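Local coordinates for S-M checkpoint control protein rad4 (Schizosaccharomyces pombe, PDB 4BU0) that is an essential component of DNA replication and of the checkpoint coupling S and M phases, binding phosphorylated Crb2 through its paired N-terminal BRCT domains, at residues K5-F10 / L32-R37; V11-S16 / T54-F59; F103-C108 / D138-I143. One frame throughout, in Å; residues are numbered along the deposited sequence. Where two conformers were deposited one is given.

Interaction 1 (K5-F10 / L32-R37)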
loop_
_atom_site.group_PDB
_atom_site.type_symbol
_atom_site.label_atom_id
_atom_site.label_comp_id
_atom_site.label_asym_id
_atom_site.label_seq_id
_atom_site.Cartn_x
_atom_site.Cartn_y
_atom_site.Cartn_z
ATOM N N LYS A 5 0.073 16.398 24.814
ATOM C CA LYS A 5 -0.075 14.973 24.525
ATOM C C LYS A 5 -1.307 14.713 23.624
ATOM O O LYS A 5 -2.159 13.873 23.976
ATOM C CB LYS A 5 -0.106 14.113 25.806
ATOM C CG LYS A 5 0.983 14.441 26.839
ATOM C CD LYS A 5 2.413 14.213 26.350
ATOM C CE LYS A 5 3.222 15.485 26.400
ATOM N NZ LYS A 5 3.150 16.241 25.121
ATOM N N PRO A 6 -1.377 15.311 22.403
ATOM C CA PRO A 6 -2.522 15.027 21.517
ATOM C C PRO A 6 -2.636 13.562 21.130
ATOM O O PRO A 6 -3.743 13.123 20.812
ATOM C CB PRO A 6 -2.234 15.838 20.248
ATOM C CG PRO A 6 -1.198 16.808 20.613
ATOM C CD PRO A 6 -0.443 16.279 21.783
ATOM N N LEU A 7 -1.480 12.817 21.091
ATOM C CA LEU A 7 -1.524 11.410 20.681
ATOM C C LEU A 7 -1.518 10.441 21.855
ATOM O O LEU A 7 -1.227 9.267 21.659
ATOM C CB LEU A 7 -0.392 11.063 19.696
ATOM C CG LEU A 7 -0.440 11.798 18.348
ATOM C CD1 LEU A 7 0.596 11.194 17.401
ATOM C CD2 LEU A 7 -1.842 11.706 17.682
ATOM N N LYS A 8 -1.906 10.894 23.068
ATOM C CA LYS A 8 -2.060 9.953 24.181
ATOM C C LYS A 8 -3.052 8.836 23.781
ATOM O O LYS A 8 -4.084 9.132 23.170
ATOM C CB LYS A 8 -2.580 10.696 25.421
ATOM C CG LYS A 8 -2.741 9.772 26.638
ATOM C CD LYS A 8 -3.008 10.571 27.916
ATOM C CE LYS A 8 -3.018 9.661 29.126
ATOM N NZ LYS A 8 -3.327 10.400 30.383
ATOM N N GLY A 9 -2.662 7.590 24.023
ATOM C CA GLY A 9 -3.508 6.461 23.667
ATOM C C GLY A 9 -3.214 5.879 22.299
ATOM O O GLY A 9 -3.663 4.762 21.992
ATOM N N PHE A 10 -2.474 6.628 21.445
ATOM C CA PHE A 10 -2.082 6.073 20.146
ATOM C C PHE A 10 -0.887 5.166 20.319
ATOM O O PHE A 10 -0.021 5.440 21.158
ATOM C CB PHE A 10 -1.709 7.194 19.156
ATOM C CG PHE A 10 -2.841 7.958 18.542
ATOM C CD1 PHE A 10 -3.700 8.720 19.331
ATOM C CD2 PHE A 10 -2.991 8.007 17.160
ATOM C CE1 PHE A 10 -4.740 9.450 18.749
ATOM C CE2 PHE A 10 -4.022 8.757 16.573
ATOM C CZ PHE A 10 -4.896 9.459 17.369
ATOM N N LEU A 32 4.632 13.815 20.926
ATOM C CA LEU A 32 3.201 14.061 20.818
ATOM C C LEU A 32 2.391 13.249 21.825
ATOM O O LEU A 32 1.190 13.468 21.908
ATOM C CB LEU A 32 2.737 13.739 19.382
ATOM C CG LEU A 32 3.011 14.836 18.325
ATOM C CD1 LEU A 32 3.086 14.240 16.930
ATOM C CD2 LEU A 32 1.916 15.911 18.358
ATOM N N GLY A 33 3.018 12.307 22.520
ATOM C CA GLY A 33 2.329 11.534 23.554
ATOM C C GLY A 33 1.992 10.107 23.193
ATOM O O GLY A 33 1.380 9.404 24.008
ATOM N N ALA A 34 2.365 9.662 21.994
ATOM C CA ALA A 34 2.051 8.297 21.559
ATOM C C ALA A 34 3.048 7.305 22.118
ATOM O O ALA A 34 4.168 7.657 22.532
ATOM C CB ALA A 34 2.096 8.211 20.034
ATOM N N ALA A 35 2.669 6.032 22.076
ATOM C CA ALA A 35 3.611 4.962 22.308
ATOM C C ALA A 35 4.168 4.600 20.927
ATOM O O ALA A 35 3.457 4.720 19.918
ATOM C CB ALA A 35 2.909 3.747 22.943
ATOM N N TYR A 36 5.404 4.176 20.859
ATOM C CA TYR A 36 6.034 3.760 19.617
ATOM C C TYR A 36 6.518 2.350 19.802
ATOM O O TYR A 36 7.291 2.074 20.743
ATOM C CB TYR A 36 7.199 4.685 19.230
ATOM C CG TYR A 36 7.872 4.214 17.964
ATOM C CD1 TYR A 36 7.302 4.462 16.718
ATOM C CD2 TYR A 36 9.027 3.437 18.011
ATOM C CE1 TYR A 36 7.881 3.977 15.549
ATOM C CE2 TYR A 36 9.611 2.938 16.848
ATOM C CZ TYR A 36 9.023 3.201 15.621
ATOM O OH TYR A 36 9.602 2.757 14.457
ATOM N N ARG A 37 6.079 1.442 18.907
ATOM C CA ARG A 37 6.447 0.035 19.004
ATOM C C ARG A 37 7.207 -0.422 17.767
ATOM O O ARG A 37 6.745 -0.195 16.633
ATOM C CB ARG A 37 5.196 -0.832 19.208
ATOM C CG ARG A 37 4.433 -0.577 20.491
ATOM C CD ARG A 37 5.175 -1.110 21.727
ATOM N NE ARG A 37 4.572 -0.616 22.961
ATOM C CZ ARG A 37 4.952 0.494 23.593
ATOM N NH1 ARG A 37 5.965 1.231 23.119
ATOM N NH2 ARG A 37 4.323 0.886 24.684
HETATM O O HOH W 1 0.347 7.223 25.094
#
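Leu7 and Phe10, in two overlapping turns at the amino end of the first BRCT domain, pack on Leu32, Gly33 and Ala34 in a mainly backbone-mediated surface contact, where the chain leaves helix 19-31 for strand 35-36. Residues 5-8 form a type I turn and residues 7-10 a type II turn, the latter with Gly9 at the position that demands positive phi. Leu7 N gives a hydrogen bond of 2.9 Å to Leu32 O, and Ala35 N returns one of 2.9 Å to Phe10 O, the second of these leading into the pairing of strands 11-15 and 35-36. Gly33 closes the helix in a Schellman motif; a side chain at its CA would run into Lys5 CB as well as the carbonyl of Leu32. Its own carbonyl is reached through a water, which donates to Gly33 O at 2.6 Å and accepts from Gly9 N.

The apolar part centres on Leu7. With CG placed beside its backbone N (chi1 -64°), Leu7 CG lies 3.9 Å from Leu32 CB, while Leu7 CB meets Ala34 CB at 3.8 Å. Leu7 CD1 also lies against Leu32 CB, and the other methyl, Leu7 CD2, sits over the centre of the Phe10 ring, 3.6 Å above its plane. Pro6 crosses Leu32 at about a right angle, Pro6 CG 3.9 Å from Leu32 CD2. Trp82 of helix 74-83 touches both Pro6 and Leu32, and Ile75 and Leu78 of that helix meet Leu7.

Lys5 bends over Gly33, its CD packing on the glycine CA, to bring NZ to the carbonyl of Lys31. The carbonyls at the end of helix 19-31 thus receive an amide and an ammonium group, and the positive charge probably suits the partial negative charge of that helix end.

Interaction 2 (V11-S16 / T54-F59)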
loop_
_atom_site.group_PDB
_atom_site.type_symbol
_atom_site.label_atom_id
_atom_site.label_comp_id
_atom_site.label_asym_id
_atom_site.label_seq_id
_atom_site.Cartn_x
_atom_site.Cartn_y
_atom_site.Cartn_z
ATOM N N VAL A 11 -0.804 4.091 19.505
ATOM C CA VAL A 11 0.300 3.135 19.555
ATOM C C VAL A 11 0.732 2.982 18.112
ATOM O O VAL A 11 -0.003 2.410 17.302
ATOM C CB VAL A 11 -0.066 1.801 20.245
ATOM C CG1 VAL A 11 1.149 0.880 20.295
ATOM C CG2 VAL A 11 -0.609 2.050 21.658
ATOM N N ILE A 12 1.892 3.558 17.794
ATOM C CA ILE A 12 2.353 3.608 16.408
ATOM C C ILE A 12 3.456 2.609 16.131
ATOM O O ILE A 12 4.323 2.373 16.953
ATOM C CB ILE A 12 2.797 5.065 16.144
ATOM C CG1 ILE A 12 1.540 5.989 16.154
ATOM C CG2 ILE A 12 3.645 5.216 14.846
ATOM C CD1 ILE A 12 1.822 7.448 16.348
ATOM N N CYS A 13 3.410 2.014 14.918
ATOM C CA CYS A 13 4.385 1.035 14.449
ATOM C C CYS A 13 4.709 1.400 13.003
ATOM O O CYS A 13 3.822 1.945 12.339
ATOM C CB CYS A 13 3.764 -0.355 14.556
ATOM S SG CYS A 13 4.868 -1.725 14.136
ATOM N N CYS A 14 5.946 1.130 12.527
ATOM C CA CYS A 14 6.334 1.381 11.131
ATOM C C CYS A 14 6.589 0.079 10.417
ATOM O O CYS A 14 7.043 -0.908 11.031
ATOM C CB CYS A 14 7.585 2.256 11.036
ATOM S SG CYS A 14 7.370 3.940 11.649
ATOM N N THR A 15 6.398 0.093 9.078
ATOM C CA THR A 15 6.807 -1.030 8.239
ATOM C C THR A 15 7.421 -0.453 6.975
ATOM O O THR A 15 6.836 0.448 6.353
ATOM C CB THR A 15 5.700 -2.060 7.975
ATOM O OG1 THR A 15 6.288 -3.172 7.291
ATOM C CG2 THR A 15 4.515 -1.531 7.167
ATOM N N SER A 16 8.634 -0.952 6.603
ATOM C CA SER A 16 9.360 -0.494 5.414
ATOM C C SER A 16 9.552 1.017 5.375
ATOM O O SER A 16 9.342 1.675 4.342
ATOM C CB SER A 16 8.675 -0.971 4.137
ATOM O OG SER A 16 8.974 -2.339 3.934
ATOM N N THR A 54 5.063 -6.590 3.041
ATOM C CA THR A 54 5.727 -6.900 4.309
ATOM C C THR A 54 4.814 -7.728 5.198
ATOM O O THR A 54 3.593 -7.555 5.172
ATOM C CB THR A 54 6.156 -5.628 5.104
ATOM O OG1 THR A 54 5.009 -5.070 5.756
ATOM C CG2 THR A 54 6.906 -4.591 4.267
ATOM N N PRO A 55 5.394 -8.542 6.110
ATOM C CA PRO A 55 4.560 -9.298 7.047
ATOM C C PRO A 55 3.649 -8.423 7.940
ATOM O O PRO A 55 2.500 -8.806 8.209
ATOM C CB PRO A 55 5.600 -10.038 7.899
ATOM C CG PRO A 55 6.743 -10.230 6.995
ATOM C CD PRO A 55 6.815 -8.940 6.217
ATOM N N LYS A 56 4.143 -7.234 8.383
ATOM C CA LYS A 56 3.302 -6.342 9.203
ATOM C C LYS A 56 2.111 -5.841 8.404
ATOM O O LYS A 56 0.981 -5.840 8.882
ATOM C CB LYS A 56 4.095 -5.126 9.699
ATOM C CG LYS A 56 5.078 -5.422 10.840
ATOM C CD LYS A 56 5.851 -4.156 11.192
ATOM C CE LYS A 56 6.814 -4.392 12.354
ATOM N NZ LYS A 56 7.705 -3.210 12.530
ATOM N N TYR A 57 2.381 -5.374 7.151
ATOM C CA TYR A 57 1.284 -4.883 6.341
ATOM C C TYR A 57 0.284 -5.989 6.062
ATOM O O TYR A 57 -0.920 -5.787 6.185
ATOM C CB TYR A 57 1.834 -4.314 5.019
ATOM C CG TYR A 57 0.784 -3.645 4.163
ATOM C CD1 TYR A 57 -0.121 -4.400 3.408
ATOM C CD2 TYR A 57 0.738 -2.260 4.042
ATOM C CE1 TYR A 57 -1.086 -3.786 2.616
ATOM C CE2 TYR A 57 -0.213 -1.632 3.228
ATOM C CZ TYR A 57 -1.100 -2.407 2.488
ATOM O OH TYR A 57 -2.036 -1.797 1.679
ATOM N N LYS A 58 0.793 -7.175 5.681
ATOM C CA LYS A 58 -0.106 -8.285 5.364
ATOM C C LYS A 58 -0.999 -8.652 6.556
ATOM O O LYS A 58 -2.179 -8.957 6.370
ATOM C CB LYS A 58 0.687 -9.504 4.913
ATOM C CG LYS A 58 1.322 -9.327 3.520
ATOM C CD LYS A 58 2.177 -10.548 3.178
ATOM C CE LYS A 58 2.926 -10.311 1.886
ATOM N NZ LYS A 58 3.758 -11.495 1.531
ATOM N N PHE A 59 -0.426 -8.643 7.792
ATOM C CA PHE A 59 -1.211 -8.977 8.978
ATOM C C PHE A 59 -2.324 -7.966 9.197
ATOM O O PHE A 59 -3.461 -8.334 9.456
ATOM C CB PHE A 59 -0.303 -9.019 10.222
ATOM C CG PHE A 59 -0.993 -9.677 11.396
ATOM C CD1 PHE A 59 -1.848 -8.950 12.219
ATOM C CD2 PHE A 59 -0.847 -11.040 11.631
ATOM C CE1 PHE A 59 -2.541 -9.579 13.267
ATOM C CE2 PHE A 59 -1.523 -11.659 12.687
ATOM C CZ PHE A 59 -2.377 -10.927 13.483
#
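Thr54 OG1 donates a 2.8 Å hydrogen bond to Thr15 OG1, joining the end of strand 11-15 to the start of helix 55-63. Beside it, Lys56 runs extended across Thr15, with Lys56 CD 3.8 Å from Thr15 CB, and Lys56 NZ donates to Cys14 O at 2.8 Å, nearly along the C=O axis. Cys13 SG flanks the ammonium group, 3.6 Å from Lys56 NZ and close to CE. Two further partners grip NZ: the carbonyl of Ser38 and a modified side chain of the bound Crb2 phosphopeptide. A modified side chain of the peptide, probably the same one, is also hydrogen-bonded to Thr15 OG1 and Ser16 N.

Behind this first shell, Thr54 is the N-cap. Its chi1 of 78° sets OG1 between its backbone N and carbonyl carbon, where Thr54 OG1 also accepts from Tyr57 N at 3.0 Å with an N-H...O angle of 166°. One hydroxyl thereby caps the helix and probably helps to orient the hydroxyl of Thr15, which binds the peptide. A valine here would probably leave Tyr57 N without its cap and Thr15 OG1 without its donor, letting that hydroxyl turn away from the peptide. Tyr57 OH reaches Val177 N in the second domain. A hydroxyl residue and the following backbone N-H at the end of the first strand, joined by a lysine from the facing helix, form the pocket characteristic of phosphopeptide-binding BRCT domains.

Interaction 3 (F103-C108 / D138-I143)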
loop_
_atom_site.group_PDB
_atom_site.type_symbol
_atom_site.label_atom_id
_atom_site.label_comp_id
_atom_site.label_asym_id
_atom_site.label_seq_id
_atom_site.Cartn_x
_atom_site.Cartn_y
_atom_site.Cartn_z
ATOM N N PHE A 103 -0.504 2.307 -2.952
ATOM C CA PHE A 103 0.840 2.830 -2.805
ATOM C C PHE A 103 1.841 1.718 -3.129
ATOM O O PHE A 103 1.721 0.587 -2.613
ATOM C CB PHE A 103 1.024 3.350 -1.361
ATOM C CG PHE A 103 2.332 4.043 -1.126
ATOM C CD1 PHE A 103 2.578 5.303 -1.663
ATOM C CD2 PHE A 103 3.333 3.433 -0.387
ATOM C CE1 PHE A 103 3.805 5.947 -1.445
ATOM C CE2 PHE A 103 4.550 4.078 -0.161
ATOM C CZ PHE A 103 4.774 5.330 -0.691
ATOM N N LYS A 104 2.799 2.045 -4.003
ATOM C CA LYS A 104 3.884 1.163 -4.451
ATOM C C LYS A 104 3.412 0.039 -5.378
ATOM O O LYS A 104 4.255 -0.771 -5.804
ATOM C CB LYS A 104 4.713 0.562 -3.303
ATOM C CG LYS A 104 5.573 1.605 -2.576
ATOM C CD LYS A 104 6.809 2.008 -3.341
ATOM C CE LYS A 104 7.849 2.623 -2.431
ATOM N NZ LYS A 104 7.557 4.051 -2.136
ATOM N N CYS A 105 2.120 0.001 -5.730
ATOM C CA CYS A 105 1.682 -0.991 -6.721
ATOM C C CYS A 105 2.030 -0.470 -8.098
ATOM O O CYS A 105 1.887 0.725 -8.365
ATOM C CB CYS A 105 0.186 -1.274 -6.632
ATOM S SG CYS A 105 -0.310 -2.127 -5.125
ATOM N N ARG A 106 2.405 -1.395 -8.992
ATOM C CA ARG A 106 2.707 -1.109 -10.402
ATOM C C ARG A 106 1.884 -2.128 -11.134
ATOM O O ARG A 106 2.192 -3.321 -11.069
ATOM C CB ARG A 106 4.207 -1.236 -10.686
ATOM C CG ARG A 106 5.019 -0.228 -9.874
ATOM C CD ARG A 106 6.517 -0.289 -10.198
ATOM N NE ARG A 106 6.800 0.365 -11.476
ATOM C CZ ARG A 106 6.975 1.675 -11.634
ATOM N NH1 ARG A 106 6.919 2.494 -10.586
ATOM N NH2 ARG A 106 7.201 2.178 -12.840
ATOM N N VAL A 107 0.749 -1.688 -11.658
ATOM C CA VAL A 107 -0.266 -2.574 -12.189
ATOM C C VAL A 107 -0.297 -2.556 -13.708
ATOM O O VAL A 107 -0.372 -1.482 -14.323
ATOM C CB VAL A 107 -1.658 -2.180 -11.629
ATOM C CG1 VAL A 107 -2.734 -3.150 -12.114
ATOM C CG2 VAL A 107 -1.650 -2.131 -10.094
ATOM N N CYS A 108 -0.306 -3.756 -14.288
ATOM C CA CYS A 108 -0.379 -3.974 -15.734
ATOM C C CYS A 108 -1.637 -4.778 -15.981
ATOM O O CYS A 108 -2.097 -5.485 -15.072
ATOM C CB CYS A 108 0.881 -4.730 -16.164
ATOM S SG CYS A 108 1.080 -4.935 -17.950
ATOM N N ASP A 138 9.474 -5.116 -13.008
ATOM C CA ASP A 138 9.146 -4.409 -11.771
ATOM C C ASP A 138 7.632 -4.237 -11.581
ATOM O O ASP A 138 7.205 -3.635 -10.584
ATOM C CB ASP A 138 9.872 -3.068 -11.694
ATOM C CG ASP A 138 9.513 -2.068 -12.746
ATOM O OD1 ASP A 138 9.083 -2.483 -13.828
ATOM O OD2 ASP A 138 9.740 -0.866 -12.514
ATOM N N VAL A 139 6.799 -4.832 -12.481
ATOM C CA VAL A 139 5.356 -4.788 -12.247
ATOM C C VAL A 139 5.047 -5.643 -11.027
ATOM O O VAL A 139 5.651 -6.722 -10.826
ATOM C CB VAL A 139 4.617 -5.266 -13.527
ATOM C CG1 VAL A 139 3.169 -5.699 -13.251
ATOM C CG2 VAL A 139 4.687 -4.181 -14.619
ATOM N N THR A 140 4.096 -5.181 -10.192
ATOM C CA THR A 140 3.758 -5.912 -8.981
ATOM C C THR A 140 2.533 -6.797 -9.177
ATOM O O THR A 140 2.381 -7.823 -8.494
ATOM C CB THR A 140 3.546 -4.954 -7.797
ATOM O OG1 THR A 140 2.420 -4.100 -8.032
ATOM C CG2 THR A 140 4.807 -4.103 -7.509
ATOM N N HIS A 141 1.603 -6.350 -10.055
ATOM C CA HIS A 141 0.372 -7.088 -10.298
ATOM C C HIS A 141 -0.010 -7.014 -11.732
ATOM O O HIS A 141 -0.092 -5.918 -12.271
ATOM C CB HIS A 141 -0.815 -6.519 -9.478
ATOM C CG HIS A 141 -0.593 -6.545 -7.991
ATOM N ND1 HIS A 141 0.212 -5.594 -7.362
ATOM C CD2 HIS A 141 -1.032 -7.437 -7.064
ATOM C CE1 HIS A 141 0.204 -5.918 -6.063
ATOM N NE2 HIS A 141 -0.531 -7.022 -5.841
ATOM N N LEU A 142 -0.275 -8.172 -12.332
ATOM C CA LEU A 142 -0.854 -8.221 -13.660
ATOM C C LEU A 142 -2.317 -8.630 -13.505
ATOM O O LEU A 142 -2.564 -9.729 -13.027
ATOM C CB LEU A 142 -0.093 -9.254 -14.531
ATOM C CG LEU A 142 -0.735 -9.496 -15.903
ATOM C CD1 LEU A 142 -0.663 -8.274 -16.765
ATOM C CD2 LEU A 142 -0.079 -10.699 -16.608
ATOM N N ILE A 143 -3.258 -7.754 -13.870
ATOM C CA ILE A 143 -4.677 -8.113 -13.822
ATOM C C ILE A 143 -5.004 -8.722 -15.166
ATOM O O ILE A 143 -4.847 -8.047 -16.202
ATOM C CB ILE A 143 -5.549 -6.884 -13.515
ATOM C CG1 ILE A 143 -5.181 -6.268 -12.134
ATOM C CG2 ILE A 143 -7.036 -7.313 -13.572
ATOM C CD1 ILE A 143 -5.887 -4.927 -11.882
HETATM O O HOH W 2 7.172 -0.610 -14.223
#
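Arg106, Val107 and Cys108 run parallel to His141, Leu142 and Ile143, the two strand segments crossing at -28°. Cys108 N bonds to His141 O at 3.0 Å and Cys108 O receives Ile143 N at 2.8 Å. At the entry to the pairing, Arg106 O accepts two amides, Thr140 N at 2.8 Å in its carbonyl plane and His141 N at 3.2 Å from a tilted direction.

Thr140 supplies a side-chain bond at this end. Thr140 OG1, held between its own backbone N and carbonyl carbon (chi1 64°), takes the N-H of Arg106 N almost straight, at 2.9 Å and 173°. Thr140 OG1 is also hydrogen-bonded to His141 ND1 at 2.7 Å, which helps fix the imidazole; Cys105 SG approaches that ring obliquely, nearest to CE1. Outside, the Arg106 chain turns about its CG-CD bond to bring the guanidinium obliquely alongside the Asp138 carboxylate. Arg106 NE is 3.4 Å from Asp138 OD2, which lies well out of the guanidinium plane, so this salt bridge is one of charges alone. The N-H of NE points instead to a water at the guanidinium edge, and that water donates to Asp138 OD1, an oxygen also bonded to Thr136. On the face with Val107 and His141, Val107 CG1 packs 3.6 Å from Ile143 CD1; on the other, Cys108 CB meets Val139 CG1 and Leu142 CD1.

These are the two central strands of the parallel sheet of the second BRCT domain. Val107 pairs onward with strand 130-131, Leu142 with strand 161-163; helix 150-157 covers Cys108 and Leu142, while Trp167 of helix 166-174 stacks on His141.

Interactions 1 and 2 belong to the first BRCT domain and meet through adjacent strands of one sheet: Ala35 O and Arg37 N probably bond to Ile12 N and Ile12 O, although the contact centres are about 17 Å apart. Interaction 3 lies within the equivalent sheet of the second domain, its centre about 34 Å from that of interaction 1, on the opposite side of the chain's centre. Interaction 1 is a surface contact of turns, backbone bonds and a water. Interaction 2 is buried and polar, joining strand to helix through side chains at the peptide site. Interaction 3, also buried, is mainly strand pairing, with its charged pair, Arg106 and Asp138, nearer the surface.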